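Local coordinates for protein pleckstrin homology domain-containing family A member 8 (Homo sapiens, PDB 5KDI) that probably carries simple glycosphingolipids between membranes, using a GLTP-fold domain that holds the sugar in a polar site and takes up both hydrocarbon chains, at residues M7-S12 / S183-A188; Y32-V37 / M51-N56; T44-V49 / A151-E156. The protein carries 2 engineered substitutions. All blocks are in the same frame, centred on the assembly; numbering follows the deposited sequence.

Contact 2 is buried near the middle of the chain. Contact 3 lies at the surface, and contact 1 is partly buried. Contacts 2 and 3 share helix 47-64 and touch the same glycolipid, so they describe one pocket. Contact 2 supplies part of the polar hold on the sugar and amide, through D52 and N56, and touches the acyl chain. Contact 3 is apolar and lies mainly against the far part of the sphingosine chain. Contact 1 brings the N-terminal loop onto helix 172-202 through an aromatic pair and a bridging water. It meets contact 2 directly, where T9 packs on A33 and Y185 on V34. Contacts 1 and 3 do not touch.

Contact 1: M7-S12 / S183-A188; sequences MNTSFS and SLYLPA
The pairing of F11 with Y185 fastens the N-terminal loop to the long helix 172-202 of the GLTP fold. The two rings form an edge-to-face (T-shaped) pair. Their centroids are 5.3 Å apart and their planes meet at 72°. F11 supplies the edge. Its CD2 lies over one face of Y185, toward the rim, and F11 CD2 is 3.7 Å from Y185 CE1. The F11 CE2 corner comes close to the phenol oxygen.

Y185 has its CG anti to the backbone N (chi1 -172°), and this sends the ring away from its own helix to the loop. S10 OG and T9 O line the edge of the ring. The hydroxyl is tied to the loop through one water. The water lies at the edge of the ring, in its plane. It accepts from Y185 OH at 2.7 Å and donates to T9 O at 2.8 Å. T9 O also bonds to S30 OG, so this carbonyl has two partners.

A second, tighter patch lies nearer the backbone. A188 CB presses against the start of the 3-10 turn, 3.3 Å from S12 N. A188 CB is also 3.4 Å from S12 CA, a tight carbon contact. F11 CB touches A188 CB at 4.0 Å. S12 OG meets L184 CB at 3.6 Å. L184 O receives the helical bond from A188 N. The helix is kinked at P187, whose N has no bond to the preceding turn.

F4 adds another edge-to-face partner to Y185. L104 of helix 93-115 packs on F11, and L111 on Y185. An aromatic pair thus joins an N-terminal loop to the last helix of an all-helical GLTP fold.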
loop_
_atom_site.group_PDB
_atom_site.type_symbol
_atom_site.label_atom_id
_atom_site.label_comp_id
_atom_site.label_asym_id
_atom_site.label_seq_id
_atom_site.Cartn_x
_atom_site.Cartn_y
_atom_site.Cartn_z
ATOM N N MET A 7 -6.964 -11.623 -9.191
ATOM C CA MET A 7 -6.013 -12.569 -8.574
ATOM C C MET A 7 -4.740 -11.828 -8.059
ATOM O O MET A 7 -4.182 -10.928 -8.757
ATOM C CB MET A 7 -5.595 -13.560 -9.664
ATOM C CG MET A 7 -4.700 -14.708 -9.202
ATOM S SD MET A 7 -5.171 -15.576 -7.675
ATOM C CE MET A 7 -5.887 -17.073 -8.350
ATOM N N ASN A 8 -4.305 -12.193 -6.852
ATOM C CA ASN A 8 -3.118 -11.660 -6.112
ATOM C C ASN A 8 -3.315 -10.252 -5.591
ATOM O O ASN A 8 -2.445 -9.747 -4.873
ATOM C CB ASN A 8 -1.822 -11.736 -6.974
ATOM C CG ASN A 8 -1.520 -13.127 -7.424
ATOM O OD1 ASN A 8 -1.456 -14.072 -6.597
ATOM N ND2 ASN A 8 -1.411 -13.295 -8.752
ATOM N N THR A 9 -4.435 -9.592 -5.908
ATOM C CA THR A 9 -4.589 -8.209 -5.527
ATOM C C THR A 9 -4.996 -8.013 -4.090
ATOM O O THR A 9 -4.382 -7.197 -3.349
ATOM C CB THR A 9 -5.550 -7.482 -6.454
ATOM O OG1 THR A 9 -5.023 -7.521 -7.795
ATOM C CG2 THR A 9 -5.861 -6.082 -6.018
ATOM N N SER A 10 -6.030 -8.709 -3.638
ATOM C CA SER A 10 -6.597 -8.334 -2.354
ATOM C C SER A 10 -5.844 -8.837 -1.104
ATOM O O SER A 10 -5.548 -10.026 -0.917
ATOM C CB SER A 10 -8.050 -8.793 -2.231
ATOM O OG SER A 10 -8.616 -8.179 -1.095
ATOM N N PHE A 11 -5.659 -7.903 -0.201
ATOM C CA PHE A 11 -5.201 -8.248 1.120
ATOM C C PHE A 11 -6.111 -9.268 1.865
ATOM O O PHE A 11 -5.671 -10.046 2.696
ATOM C CB PHE A 11 -5.041 -6.994 1.961
ATOM C CG PHE A 11 -3.962 -6.081 1.484
ATOM C CD1 PHE A 11 -2.674 -6.287 1.891
ATOM C CD2 PHE A 11 -4.249 -5.079 0.540
ATOM C CE1 PHE A 11 -1.638 -5.470 1.403
ATOM C CE2 PHE A 11 -3.244 -4.267 0.083
ATOM C CZ PHE A 11 -1.935 -4.487 0.501
ATOM N N SER A 12 -7.396 -9.299 1.491
ATOM C CA SER A 12 -8.401 -10.182 2.046
ATOM C C SER A 12 -8.221 -11.643 1.661
ATOM O O SER A 12 -8.866 -12.495 2.276
ATOM C CB SER A 12 -9.791 -9.676 1.749
ATOM O OG SER A 12 -10.189 -9.763 0.402
ATOM N N SER A 183 -15.061 -3.497 0.902
ATOM C CA SER A 183 -15.480 -3.915 2.259
ATOM C C SER A 183 -14.734 -5.120 2.798
ATOM O O SER A 183 -14.745 -5.365 4.011
ATOM C CB SER A 183 -16.981 -4.182 2.273
ATOM O OG SER A 183 -17.688 -3.008 2.136
ATOM N N LEU A 184 -14.047 -5.864 1.913
ATOM C CA LEU A 184 -13.103 -6.907 2.322
ATOM C C LEU A 184 -11.636 -6.388 2.302
ATOM O O LEU A 184 -10.888 -6.649 3.234
ATOM C CB LEU A 184 -13.212 -8.087 1.326
ATOM C CG LEU A 184 -14.477 -8.900 1.434
ATOM C CD1 LEU A 184 -14.581 -9.774 0.183
ATOM C CD2 LEU A 184 -14.434 -9.704 2.747
ATOM N N TYR A 185 -11.287 -5.684 1.228
ATOM C CA TYR A 185 -9.918 -5.204 1.008
ATOM C C TYR A 185 -9.403 -4.331 2.151
ATOM O O TYR A 185 -8.323 -4.531 2.707
ATOM C CB TYR A 185 -9.869 -4.438 -0.317
ATOM C CG TYR A 185 -8.524 -4.018 -0.849
ATOM C CD1 TYR A 185 -7.762 -4.861 -1.662
ATOM C CD2 TYR A 185 -8.038 -2.756 -0.604
ATOM C CE1 TYR A 185 -6.571 -4.412 -2.234
ATOM C CE2 TYR A 185 -6.889 -2.307 -1.172
ATOM C CZ TYR A 185 -6.145 -3.134 -1.950
ATOM O OH TYR A 185 -5.006 -2.607 -2.530
ATOM N N LEU A 186 -10.230 -3.379 2.551
ATOM C CA LEU A 186 -9.829 -2.401 3.558
ATOM C C LEU A 186 -9.655 -2.967 4.972
ATOM O O LEU A 186 -8.623 -2.764 5.563
ATOM C CB LEU A 186 -10.694 -1.171 3.488
ATOM C CG LEU A 186 -10.712 -0.424 2.152
ATOM C CD1 LEU A 186 -11.798 0.631 2.184
ATOM C CD2 LEU A 186 -9.361 0.185 1.764
ATOM N N PRO A 187 -10.632 -3.728 5.514
ATOM C CA PRO A 187 -10.403 -4.279 6.856
ATOM C C PRO A 187 -9.296 -5.296 6.871
ATOM O O PRO A 187 -8.587 -5.457 7.892
ATOM C CB PRO A 187 -11.715 -4.881 7.239
ATOM C CG PRO A 187 -12.458 -5.039 6.027
ATOM C CD PRO A 187 -12.011 -3.980 5.048
ATOM N N ALA A 188 -9.107 -6.027 5.767
ATOM C CA ALA A 188 -7.982 -6.988 5.710
ATOM C C ALA A 188 -6.665 -6.229 5.774
ATOM O O ALA A 188 -5.783 -6.600 6.528
ATOM C CB ALA A 188 -8.042 -7.835 4.415
HETATM O O HOH W 1 -3.595 -4.500 -3.813
#

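Contact 2: Y32-V37 / M51-N56. With 6S8 ((~{Z})-~{N}-[(~{E},2~{S},3~{R})-1-[(2~{R},3~{R},4~{S},5~{R},6~{R})-6-(hydroxymethyl)-3,4,5-tris(oxidanyl)oxan-2-yl]oxy-3-oxidanyl-octadec-4-en-2-yl]octadec-9-enamide), chain C.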
loop_
_atom_site.group_PDB
_atom_site.type_symbol
_atom_site.label_atom_id
_atom_site.label_comp_id
_atom_site.label_asym_id
_atom_site.label_seq_id
_atom_site.Cartn_x
_atom_site.Cartn_y
_atom_site.Cartn_z
ATOM N N TYR A 32 2.303 -4.655 -4.915
ATOM C CA TYR A 32 2.628 -4.386 -6.318
ATOM C C TYR A 32 1.371 -4.111 -7.186
ATOM O O TYR A 32 1.425 -3.348 -8.141
ATOM C CB TYR A 32 3.376 -5.571 -6.919
ATOM C CG TYR A 32 3.766 -5.225 -8.336
ATOM C CD1 TYR A 32 4.815 -4.431 -8.585
ATOM C CD2 TYR A 32 2.969 -5.592 -9.400
ATOM C CE1 TYR A 32 5.177 -4.051 -9.908
ATOM C CE2 TYR A 32 3.249 -5.168 -10.714
ATOM C CZ TYR A 32 4.393 -4.406 -10.931
ATOM O OH TYR A 32 4.715 -4.024 -12.167
ATOM N N ALA A 33 0.257 -4.701 -6.803
ATOM C CA ALA A 33 -0.945 -4.727 -7.653
ATOM C C ALA A 33 -1.431 -3.355 -8.048
ATOM O O ALA A 33 -2.049 -3.178 -9.106
ATOM C CB ALA A 33 -2.066 -5.533 -6.962
ATOM N N VAL A 34 -1.159 -2.333 -7.221
ATOM C CA VAL A 34 -1.602 -0.974 -7.576
ATOM C C VAL A 34 -0.738 -0.308 -8.640
ATOM O O VAL A 34 -1.136 0.741 -9.191
ATOM C CB VAL A 34 -1.764 -0.048 -6.364
ATOM C CG1 VAL A 34 -2.707 -0.649 -5.308
ATOM C CG2 VAL A 34 -0.412 0.269 -5.766
ATOM N N VAL A 35 0.452 -0.847 -8.869
ATOM C CA VAL A 35 1.402 -0.230 -9.849
ATOM C C VAL A 35 0.792 -0.055 -11.254
ATOM O O VAL A 35 0.841 1.068 -11.820
ATOM C CB VAL A 35 2.785 -0.951 -9.796
ATOM C CG1 VAL A 35 3.709 -0.591 -10.957
ATOM C CG2 VAL A 35 3.460 -0.676 -8.465
ATOM N N PRO A 36 0.142 -1.095 -11.790
ATOM C CA PRO A 36 -0.476 -0.930 -13.111
ATOM C C PRO A 36 -1.629 0.074 -13.144
ATOM O O PRO A 36 -1.874 0.687 -14.184
ATOM C CB PRO A 36 -0.996 -2.338 -13.432
ATOM C CG PRO A 36 -0.081 -3.242 -12.683
ATOM C CD PRO A 36 0.241 -2.533 -11.425
ATOM N N VAL A 37 -2.303 0.236 -12.008
ATOM C CA VAL A 37 -3.335 1.259 -11.921
ATOM C C VAL A 37 -2.700 2.628 -11.990
ATOM O O VAL A 37 -3.204 3.495 -12.704
ATOM C CB VAL A 37 -4.246 1.112 -10.687
ATOM C CG1 VAL A 37 -5.355 2.160 -10.705
ATOM C CG2 VAL A 37 -4.834 -0.303 -10.630
ATOM N N MET A 51 7.939 4.296 -8.452
ATOM C CA MET A 51 9.305 4.020 -8.109
ATOM C C MET A 51 9.520 3.713 -6.621
ATOM O O MET A 51 10.268 2.786 -6.256
ATOM C CB MET A 51 10.218 5.192 -8.549
ATOM C CG MET A 51 10.477 5.275 -10.032
ATOM S SD MET A 51 11.658 6.468 -10.560
ATOM C CE MET A 51 10.918 7.922 -9.988
ATOM N N ASP A 52 8.782 4.433 -5.751
ATOM C CA ASP A 52 8.853 4.176 -4.363
ATOM C C ASP A 52 8.392 2.769 -3.990
ATOM O O ASP A 52 9.100 2.033 -3.235
ATOM C CB ASP A 52 8.147 5.258 -3.555
ATOM C CG ASP A 52 8.414 5.124 -2.096
ATOM O OD1 ASP A 52 9.341 5.797 -1.572
ATOM O OD2 ASP A 52 7.688 4.363 -1.447
ATOM N N LEU A 53 7.215 2.425 -4.460
ATOM C CA LEU A 53 6.625 1.138 -4.201
ATOM C C LEU A 53 7.516 0.000 -4.723
ATOM O O LEU A 53 7.810 -0.925 -3.990
ATOM C CB LEU A 53 5.263 0.987 -4.813
ATOM C CG LEU A 53 4.110 1.669 -4.128
ATOM C CD1 LEU A 53 2.879 1.483 -5.028
ATOM C CD2 LEU A 53 3.920 1.103 -2.748
ATOM N N VAL A 54 7.904 0.070 -5.981
ATOM C CA VAL A 54 8.717 -0.967 -6.586
ATOM C C VAL A 54 10.039 -1.124 -5.825
ATOM O O VAL A 54 10.533 -2.239 -5.582
ATOM C CB VAL A 54 8.919 -0.667 -8.099
ATOM C CG1 VAL A 54 10.016 -1.489 -8.716
ATOM C CG2 VAL A 54 7.585 -0.886 -8.879
ATOM N N GLY A 55 10.616 0.015 -5.450
ATOM C CA GLY A 55 11.873 -0.039 -4.779
ATOM C C GLY A 55 11.778 -0.708 -3.417
ATOM O O GLY A 55 12.679 -1.445 -3.038
ATOM N N ASN A 56 10.727 -0.404 -2.681
ATOM C CA ASN A 56 10.578 -1.022 -1.367
ATOM C C ASN A 56 10.235 -2.542 -1.456
ATOM O O ASN A 56 10.730 -3.348 -0.656
ATOM C CB ASN A 56 9.581 -0.307 -0.498
ATOM C CG ASN A 56 10.104 0.993 0.005
ATOM O OD1 ASN A 56 11.276 1.059 0.346
ATOM N ND2 ASN A 56 9.249 2.051 0.024
HETATM C C1 6S8 C . 10.498 8.340 1.243
HETATM C C2 6S8 C . 9.246 8.857 0.570
HETATM N N2 6S8 C . 8.313 7.750 0.408
HETATM C C3 6S8 C . 9.609 9.454 -0.819
HETATM O O3 6S8 C . 10.589 10.488 -0.584
HETATM C C4 6S8 C . 8.393 10.002 -1.469
HETATM C C5 6S8 C . 7.968 9.526 -2.642
HETATM C C6 6S8 C . 6.767 10.006 -3.409
HETATM C C7 6S8 C . 5.890 11.053 -2.771
HETATM C C8 6S8 C . 5.161 11.658 -3.939
HETATM C C9 6S8 C . 3.844 12.129 -3.439
HETATM C C10 6S8 C . 2.917 10.949 -3.321
HETATM C C11 6S8 C . 1.728 11.092 -4.290
HETATM C C12 6S8 C . 0.553 10.304 -3.736
HETATM C C13 6S8 C . -0.109 9.333 -4.702
HETATM C C14 6S8 C . -1.032 9.955 -5.736
HETATM C C15 6S8 C . -2.212 9.029 -6.071
HETATM C C16 6S8 C . -2.530 8.780 -7.534
HETATM C C17 6S8 C . -3.950 9.065 -8.050
HETATM C C18 6S8 C . -5.066 8.183 -7.510
HETATM C C1A 6S8 C . 11.834 6.339 1.264
HETATM O O1A 6S8 C . 11.120 7.291 0.504
HETATM C C2A 6S8 C . 11.926 5.048 0.499
HETATM O O2A 6S8 C . 10.590 4.553 0.288
HETATM C C3A 6S8 C . 12.851 4.047 1.188
HETATM O O3A 6S8 C . 13.022 2.921 0.356
HETATM C C4A 6S8 C . 14.178 4.712 1.498
HETATM O O4A 6S8 C . 14.963 4.865 0.317
HETATM O O5A 6S8 C . 15.007 8.047 3.021
HETATM C C5M 6S8 C . 13.951 6.017 2.239
HETATM C C6A 6S8 C . 15.254 6.715 2.525
HETATM O O6A 6S8 C . 13.130 6.871 1.437
HETATM C CAA 6S8 C . 7.073 7.776 0.874
HETATM O OAA 6S8 C . 6.601 8.671 1.569
HETATM C CAB 6S8 C . 6.272 6.555 0.536
HETATM C CAC 6S8 C . 5.720 7.041 -0.837
HETATM C CAD 6S8 C . 4.261 6.892 -0.850
HETATM C CAE 6S8 C . 3.960 5.906 -1.943
HETATM C CAF 6S8 C . 2.446 5.758 -1.939
HETATM C CAG 6S8 C . 2.047 4.272 -1.965
HETATM C CAH 6S8 C . 0.818 4.047 -2.854
HETATM C CAI 6S8 C . -0.346 4.695 -2.164
HETATM C CAJ 6S8 C . -1.314 5.360 -2.801
HETATM C CAK 6S8 C . -1.411 5.529 -4.283
HETATM C CAL 6S8 C . -2.912 5.811 -4.427
HETATM C CAM 6S8 C . -3.476 5.530 -5.804
HETATM C CAN 6S8 C . -3.256 4.095 -6.178
HETATM C CAO 6S8 C . -4.344 3.643 -7.125
HETATM C CAP 6S8 C . -5.501 2.998 -6.414
HETATM C CAQ 6S8 C . -5.852 1.677 -7.019
HETATM C CAR 6S8 C . -6.291 0.797 -5.917
#
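V34 turns CG1 anti to its carbonyl carbon (chi1 -55°), which leaves CG2 between backbone N and carbonyl carbon, facing L53. L53 CG stands beside its backbone N (chi1 -77°), and L53 CD1 comes to 3.6 Å from V34 CG2. These two side chains cross at about a right angle. L53 was modelled in two conformers, so the details of its contacts are less certain.

V35 CG2 adds a looser contact with L53 CD1. V35 CG2 also meets V54 CG2 at 4.2 Å. V54 CG2 in turn touches the Y32 ring at its edge, near the ring plane, while V35 CB sits over one face of that ring. The contact between the segments is wholly apolar, with no hydrogen bond across it.

The lipid continues this apolar surface. V34 CG1 and V37 CG1 meet the end of the acyl chain, and L53 CD2 meets it further up, at CAG.

The polar side of helix 47-64 grips the head of the lipid. D52 OD1 accepts two bonds, from O2A of the sugar at 2.6 Å and from the amide N2 at 3.0 Å. The N2 bond has an angle of 159°. N56, one turn on, uses both ends of its amide. N56 OD1 accepts from O3A at 2.6 Å, and N56 ND2 donates to O2A at 2.9 Å. O2A is therefore both donor and acceptor. H137 and K59 make further bonds to the lipid.

The chemistry divides the work. L53, with V34 and V37, borders the acyl chain by undirected van der Waals contact and hydrophobic burial. D52 bonds a sugar hydroxyl and the amide N-H, and N56 two sugar hydroxyls, consistent with recognition of the head group.

Contact 3: T44-V49 / A151-E156; sequences TVFAPV and AAPSYE. With 6S8 ((~{Z})-~{N}-[(~{E},2~{S},3~{R})-1-[(2~{R},3~{R},4~{S},5~{R},6~{R})-6-(hydroxymethyl)-3,4,5-tris(oxidanyl)oxan-2-yl]oxy-3-oxidanyl-octadec-4-en-2-yl]octadec-9-enamide), chain C.
F46 and V45 make the first shell against A151. V45 CG2 touches A151 CB at 3.9 Å. The F46 ring points its CZ end at the second segment, and F46 CZ comes 3.7 Å from A151 O, at an oblique approach. A152 CA lies at the ring edge, near its plane. P153 CD, like A152 CA, is 4.4 Å from F46 CZ, but its approach is oblique.

Both faces of the F46 ring are covered. V45 CG2 stands 3.7 Å above the centre of one. The lipid carbon C16 stands at the same height over the centre of the opposite face. Both fit CH-pi geometry. C17 reaches across to P153 CD at 3.9 Å, so the proline and the ring together border the end of the sphingosine chain.

The torsions explain the placing. F46 CG lies anti to its carbonyl carbon (chi1 -54°), which carries one face of the ring against lipid C16 and CZ to segment 151-156. A type I turn from T44 to A47 sets up the two residues, closed by A47 N bonding to T44 O. F46 is the N-cap residue of helix 47-64. One turn in, V49 touches both lipid chains. V49 CG1 is 3.7 Å from CAF of the acyl chain, and V49 CG2 is 3.6 Å from C11 of the sphingosine chain. On the other side, S154 caps the next helix through its OG and D157 N.

Helices surround the contact, and no strand takes part. L38 and L41 of helix 35-41 pack on F46, and L41 also packs on P153. I121 and L125 of helix 121-131 lie against A152. The loop leading into helix 155-160 is thus held between helices 35-41 and 121-131.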
loop_
_atom_site.group_PDB
_atom_site.type_symbol
_atom_site.label_atom_id
_atom_site.label_comp_id
_atom_site.label_asym_id
_atom_site.label_seq_id
_atom_site.Cartn_x
_atom_site.Cartn_y
_atom_site.Cartn_z
ATOM N N THR A 44 3.707 9.334 -16.105
ATOM C CA THR A 44 4.789 10.272 -15.749
ATOM C C THR A 44 4.538 10.896 -14.388
ATOM O O THR A 44 5.420 10.920 -13.479
ATOM C CB THR A 44 5.027 11.332 -16.844
ATOM O OG1 THR A 44 5.450 10.660 -18.059
ATOM C CG2 THR A 44 6.132 12.365 -16.360
ATOM N N VAL A 45 3.331 11.413 -14.236
ATOM C CA VAL A 45 3.006 12.253 -13.067
ATOM C C VAL A 45 3.040 11.441 -11.778
ATOM O O VAL A 45 3.372 11.976 -10.765
ATOM C CB VAL A 45 1.689 13.072 -13.299
ATOM C CG1 VAL A 45 1.707 13.991 -14.540
ATOM C CG2 VAL A 45 0.422 12.190 -13.383
ATOM N N PHE A 46 2.714 10.154 -11.841
ATOM C CA PHE A 46 2.793 9.305 -10.672
ATOM C C PHE A 46 3.998 8.394 -10.634
ATOM O O PHE A 46 4.059 7.509 -9.768
ATOM C CB PHE A 46 1.507 8.494 -10.550
ATOM C CG PHE A 46 0.284 9.361 -10.547
ATOM C CD1 PHE A 46 0.268 10.593 -9.875
ATOM C CD2 PHE A 46 -0.831 9.006 -11.256
ATOM C CE1 PHE A 46 -0.874 11.400 -9.889
ATOM C CE2 PHE A 46 -1.965 9.837 -11.310
ATOM C CZ PHE A 46 -1.986 11.022 -10.598
ATOM N N ALA A 47 4.986 8.658 -11.476
ATOM C CA ALA A 47 6.196 7.834 -11.512
ATOM C C ALA A 47 6.897 7.826 -10.113
ATOM O O ALA A 47 7.434 6.799 -9.707
ATOM C CB ALA A 47 7.198 8.380 -12.565
ATOM N N PRO A 48 6.919 8.958 -9.383
ATOM C CA PRO A 48 7.551 8.875 -8.043
ATOM C C PRO A 48 6.928 7.819 -7.130
ATOM O O PRO A 48 7.614 7.205 -6.270
ATOM C CB PRO A 48 7.376 10.303 -7.490
ATOM C CG PRO A 48 7.258 11.150 -8.694
ATOM C CD PRO A 48 6.509 10.347 -9.699
ATOM N N VAL A 49 5.613 7.674 -7.243
ATOM C CA VAL A 49 4.873 6.736 -6.445
ATOM C C VAL A 49 5.254 5.294 -6.848
ATOM O O VAL A 49 5.517 4.428 -6.016
ATOM C CB VAL A 49 3.351 6.924 -6.600
ATOM C CG1 VAL A 49 2.601 5.938 -5.669
ATOM C CG2 VAL A 49 3.007 8.367 -6.351
ATOM N N ALA A 151 -2.820 16.762 -10.539
ATOM C CA ALA A 151 -2.954 15.837 -11.709
ATOM C C ALA A 151 -3.888 14.653 -11.394
ATOM O O ALA A 151 -3.972 13.712 -12.165
ATOM C CB ALA A 151 -1.578 15.281 -12.161
ATOM N N ALA A 152 -4.580 14.711 -10.271
ATOM C CA ALA A 152 -5.502 13.650 -9.880
ATOM C C ALA A 152 -6.533 13.397 -10.965
ATOM O O ALA A 152 -7.060 14.353 -11.606
ATOM C CB ALA A 152 -6.187 13.974 -8.566
ATOM N N PRO A 153 -6.905 12.113 -11.154
ATOM C CA PRO A 153 -7.932 11.834 -12.138
ATOM C C PRO A 153 -9.354 12.278 -11.739
ATOM O O PRO A 153 -9.620 12.450 -10.562
ATOM C CB PRO A 153 -7.894 10.311 -12.236
ATOM C CG PRO A 153 -7.475 9.852 -10.870
ATOM C CD PRO A 153 -6.431 10.901 -10.492
ATOM N N SER A 154 -10.220 12.533 -12.736
ATOM C CA SER A 154 -11.650 12.605 -12.471
ATOM C C SER A 154 -12.123 11.316 -11.815
ATOM O O SER A 154 -11.496 10.267 -11.934
ATOM C CB SER A 154 -12.471 12.814 -13.734
ATOM O OG SER A 154 -12.262 11.792 -14.711
ATOM N N TYR A 155 -13.223 11.402 -11.098
ATOM C CA TYR A 155 -13.859 10.204 -10.559
ATOM C C TYR A 155 -14.083 9.136 -11.674
ATOM O O TYR A 155 -13.746 7.972 -11.504
ATOM C CB TYR A 155 -15.167 10.515 -9.827
ATOM C CG TYR A 155 -15.788 9.293 -9.200
ATOM C CD1 TYR A 155 -15.362 8.845 -7.978
ATOM C CD2 TYR A 155 -16.771 8.540 -9.870
ATOM C CE1 TYR A 155 -15.938 7.735 -7.392
ATOM C CE2 TYR A 155 -17.317 7.387 -9.311
ATOM C CZ TYR A 155 -16.899 7.000 -8.072
ATOM O OH TYR A 155 -17.425 5.863 -7.498
ATOM N N GLU A 156 -14.652 9.535 -12.814
ATOM C CA GLU A 156 -14.884 8.601 -13.907
ATOM C C GLU A 156 -13.611 7.902 -14.434
ATOM O O GLU A 156 -13.637 6.730 -14.720
ATOM C CB GLU A 156 -15.608 9.287 -15.047
ATOM C CG GLU A 156 -15.970 8.317 -16.149
ATOM C CD GLU A 156 -16.940 8.887 -17.173
ATOM O OE1 GLU A 156 -17.454 10.023 -16.984
ATOM O OE2 GLU A 156 -17.192 8.175 -18.173
HETATM C C1 6S8 C . 10.498 8.340 1.243
HETATM C C2 6S8 C . 9.246 8.857 0.570
HETATM N N2 6S8 C . 8.313 7.750 0.408
HETATM C C3 6S8 C . 9.609 9.454 -0.819
HETATM O O3 6S8 C . 10.589 10.488 -0.584
HETATM C C4 6S8 C . 8.393 10.002 -1.469
HETATM C C5 6S8 C . 7.968 9.526 -2.642
HETATM C C6 6S8 C . 6.767 10.006 -3.409
HETATM C C7 6S8 C . 5.890 11.053 -2.771
HETATM C C8 6S8 C . 5.161 11.658 -3.939
HETATM C C9 6S8 C . 3.844 12.129 -3.439
HETATM C C10 6S8 C . 2.917 10.949 -3.321
HETATM C C11 6S8 C . 1.728 11.092 -4.290
HETATM C C12 6S8 C . 0.553 10.304 -3.736
HETATM C C13 6S8 C . -0.109 9.333 -4.702
HETATM C C14 6S8 C . -1.032 9.955 -5.736
HETATM C C15 6S8 C . -2.212 9.029 -6.071
HETATM C C16 6S8 C . -2.530 8.780 -7.534
HETATM C C17 6S8 C . -3.950 9.065 -8.050
HETATM C C18 6S8 C . -5.066 8.183 -7.510
HETATM C C1A 6S8 C . 11.834 6.339 1.264
HETATM O O1A 6S8 C . 11.120 7.291 0.504
HETATM C C2A 6S8 C . 11.926 5.048 0.499
HETATM O O2A 6S8 C . 10.590 4.553 0.288
HETATM C C3A 6S8 C . 12.851 4.047 1.188
HETATM O O3A 6S8 C . 13.022 2.921 0.356
HETATM C C4A 6S8 C . 14.178 4.712 1.498
HETATM O O4A 6S8 C . 14.963 4.865 0.317
HETATM O O5A 6S8 C . 15.007 8.047 3.021
HETATM C C5M 6S8 C . 13.951 6.017 2.239
HETATM C C6A 6S8 C . 15.254 6.715 2.525
HETATM O O6A 6S8 C . 13.130 6.871 1.437
HETATM C CAA 6S8 C . 7.073 7.776 0.874
HETATM O OAA 6S8 C . 6.601 8.671 1.569
HETATM C CAB 6S8 C . 6.272 6.555 0.536
HETATM C CAC 6S8 C . 5.720 7.041 -0.837
HETATM C CAD 6S8 C . 4.261 6.892 -0.850
HETATM C CAE 6S8 C . 3.960 5.906 -1.943
HETATM C CAF 6S8 C . 2.446 5.758 -1.939
HETATM C CAG 6S8 C . 2.047 4.272 -1.965
HETATM C CAH 6S8 C . 0.818 4.047 -2.854
HETATM C CAI 6S8 C . -0.346 4.695 -2.164
HETATM C CAJ 6S8 C . -1.314 5.360 -2.801
HETATM C CAK 6S8 C . -1.411 5.529 -4.283
HETATM C CAL 6S8 C . -2.912 5.811 -4.427
HETATM C CAM 6S8 C . -3.476 5.530 -5.804
HETATM C CAN 6S8 C . -3.256 4.095 -6.178
HETATM C CAO 6S8 C . -4.344 3.643 -7.125
HETATM C CAP 6S8 C . -5.501 2.998 -6.414
HETATM C CAQ 6S8 C . -5.852 1.677 -7.019
HETATM C CAR 6S8 C . -6.291 0.797 -5.917
#